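Local coordinates for phage-related protein (Bacillus cereus, PDB 4JG2), which is of unknown function but probably binds single-stranded DNA, as a phage-related protein, at residues Asn150-Tyr153 / Ser154-Ala158. Numbering follows the deposited sequence.
Sequences NEVY and SGCYA
One face of the Tyr153 ring lies against Cys156, whose CB sits 4.0 Å from the ring centroid, a CH-pi contact displaced from the middle toward the phenol end, with Tyr153 CZ as its closest ring atom. In the conformer given for Cys156, one of two, SG stands farther off above the same face, 4.9 Å from the centroid, so the sulfur-aromatic contact is distant and tentative. At the rim, near the ring plane, the carbonyl of Ser154 approaches, its O 3.3 Å from Tyr153 CD2. A chi1 of 53° sets Tyr153 CG between its own backbone N and carbonyl carbon, folding the ring back over the turn that follows.

That turn, from Tyr153 to Cys156, is a type II beta turn closed by a nearly straight hydrogen bond of 3.2 Å from Cys156 N to Tyr153 O (170° at the hydrogen). Its third position has a positive phi of 114°, readily adopted by Gly155, which has no CB to meet the carbonyl O of Ser154. Ser154 suits the second position through its hydroxyl, OG being hydrogen-bonded to Phe49 N of strand 45-50. Cysteine is small enough to fit beneath the tyrosine. Val152 is buried, and its branched apolar side chain packs against Leu46, Phe49 and Ile146.

The phenol oxygen of Tyr153 is bonded to Asp187 OD2 and Gly188 N, which anchors the far end of the ring just beyond strand 175-186. Val152 and Cys156 both pack on Leu46 of strand 45-50 and on Lys184 of strand 175-186. The turn joins the loop after strand 138-139 to the start of strand 157-169, with Gly155 and Cys156 bonded through their backbones to Leu46.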
loop_
_atom_site.group_PDB
_atom_site.type_symbol
_atom_site.label_atom_id
_atom_site.label_comp_id
_atom_site.label_asym_id
_atom_site.label_seq_id
_atom_site.Cartn_x
_atom_site.Cartn_y
_atom_site.Cartn_z
ATOM N N ASN A 150 -1.441 -3.233 19.919
ATOM C CA ASN A 150 -0.770 -1.972 20.241
ATOM C C ASN A 150 0.640 -1.846 19.635
ATOM O O ASN A 150 1.194 -0.756 19.630
ATOM C CB ASN A 150 -0.732 -1.772 21.746
ATOM C CG ASN A 150 -2.068 -1.338 22.321
ATOM O OD1 ASN A 150 -2.846 -0.660 21.675
ATOM N ND2 ASN A 150 -2.305 -1.661 23.564
ATOM N N GLU A 151 1.190 -2.944 19.115
ATOM C CA GLU A 151 2.496 -2.865 18.437
ATOM C C GLU A 151 2.453 -2.323 17.020
ATOM O O GLU A 151 3.506 -1.985 16.482
ATOM C CB GLU A 151 3.185 -4.226 18.444
ATOM C CG GLU A 151 3.492 -4.740 19.864
ATOM C CD GLU A 151 4.260 -3.751 20.714
ATOM O OE1 GLU A 151 5.244 -3.201 20.204
ATOM O OE2 GLU A 151 3.843 -3.521 21.890
ATOM N N VAL A 152 1.297 -2.252 16.379
ATOM C CA VAL A 152 1.202 -1.721 14.993
ATOM C C VAL A 152 0.039 -0.723 14.919
ATOM O O VAL A 152 -1.071 -1.095 15.211
ATOM C CB VAL A 152 1.052 -2.856 13.955
ATOM C CG1 VAL A 152 1.204 -2.302 12.565
ATOM C CG2 VAL A 152 2.079 -3.954 14.191
ATOM N N TYR A 153 0.374 0.473 14.495
ATOM C CA TYR A 153 -0.516 1.640 14.581
ATOM C C TYR A 153 -0.045 2.687 13.594
ATOM O O TYR A 153 1.106 2.641 13.143
ATOM C CB TYR A 153 -0.503 2.210 16.043
ATOM C CG TYR A 153 0.889 2.490 16.542
ATOM C CD1 TYR A 153 1.640 1.460 17.119
ATOM C CD2 TYR A 153 1.508 3.707 16.302
ATOM C CE1 TYR A 153 2.957 1.660 17.473
ATOM C CE2 TYR A 153 2.844 3.883 16.630
ATOM C CZ TYR A 153 3.563 2.848 17.176
ATOM O OH TYR A 153 4.908 3.008 17.439
ATOM N N SER A 154 -0.916 3.621 13.234
ATOM C CA SER A 154 -0.548 4.728 12.370
ATOM C C SER A 154 0.617 5.489 12.996
ATOM O O SER A 154 0.508 5.971 14.118
ATOM C CB SER A 154 -1.702 5.661 12.177
ATOM O OG SER A 154 -2.822 4.978 11.625
ATOM N N GLY A 155 1.695 5.637 12.224
ATOM C CA GLY A 155 2.877 6.344 12.640
ATOM C C GLY A 155 4.109 5.446 12.780
ATOM O O GLY A 155 5.239 5.957 12.812
ATOM N N CYS A 156 3.924 4.132 12.973
ATOM C CA CYS A 156 5.048 3.217 13.115
ATOM C C CYS A 156 5.651 2.927 11.720
ATOM O O CYS A 156 5.056 3.202 10.680
ATOM C CB CYS A 156 4.651 1.900 13.802
ATOM S SG CYS A 156 3.784 0.700 12.717
ATOM N N TYR A 157 6.844 2.327 11.750
ATOM C CA TYR A 157 7.639 1.942 10.576
ATOM C C TYR A 157 7.535 0.447 10.375
ATOM O O TYR A 157 7.718 -0.341 11.345
ATOM C CB TYR A 157 9.100 2.375 10.743
ATOM C CG TYR A 157 9.196 3.899 10.806
ATOM C CD1 TYR A 157 9.345 4.658 9.695
ATOM C CD2 TYR A 157 9.124 4.564 12.005
ATOM C CE1 TYR A 157 9.418 6.025 9.704
ATOM C CE2 TYR A 157 9.192 5.965 12.078
ATOM C CZ TYR A 157 9.344 6.678 10.915
ATOM O OH TYR A 157 9.323 8.029 10.963
ATOM N N ALA A 158 7.216 0.014 9.153
ATOM C CA ALA A 158 6.990 -1.359 8.851
ATOM C C ALA A 158 7.222 -1.603 7.366
ATOM O O ALA A 158 6.804 -0.768 6.542
ATOM C CB ALA A 158 5.558 -1.763 9.179
#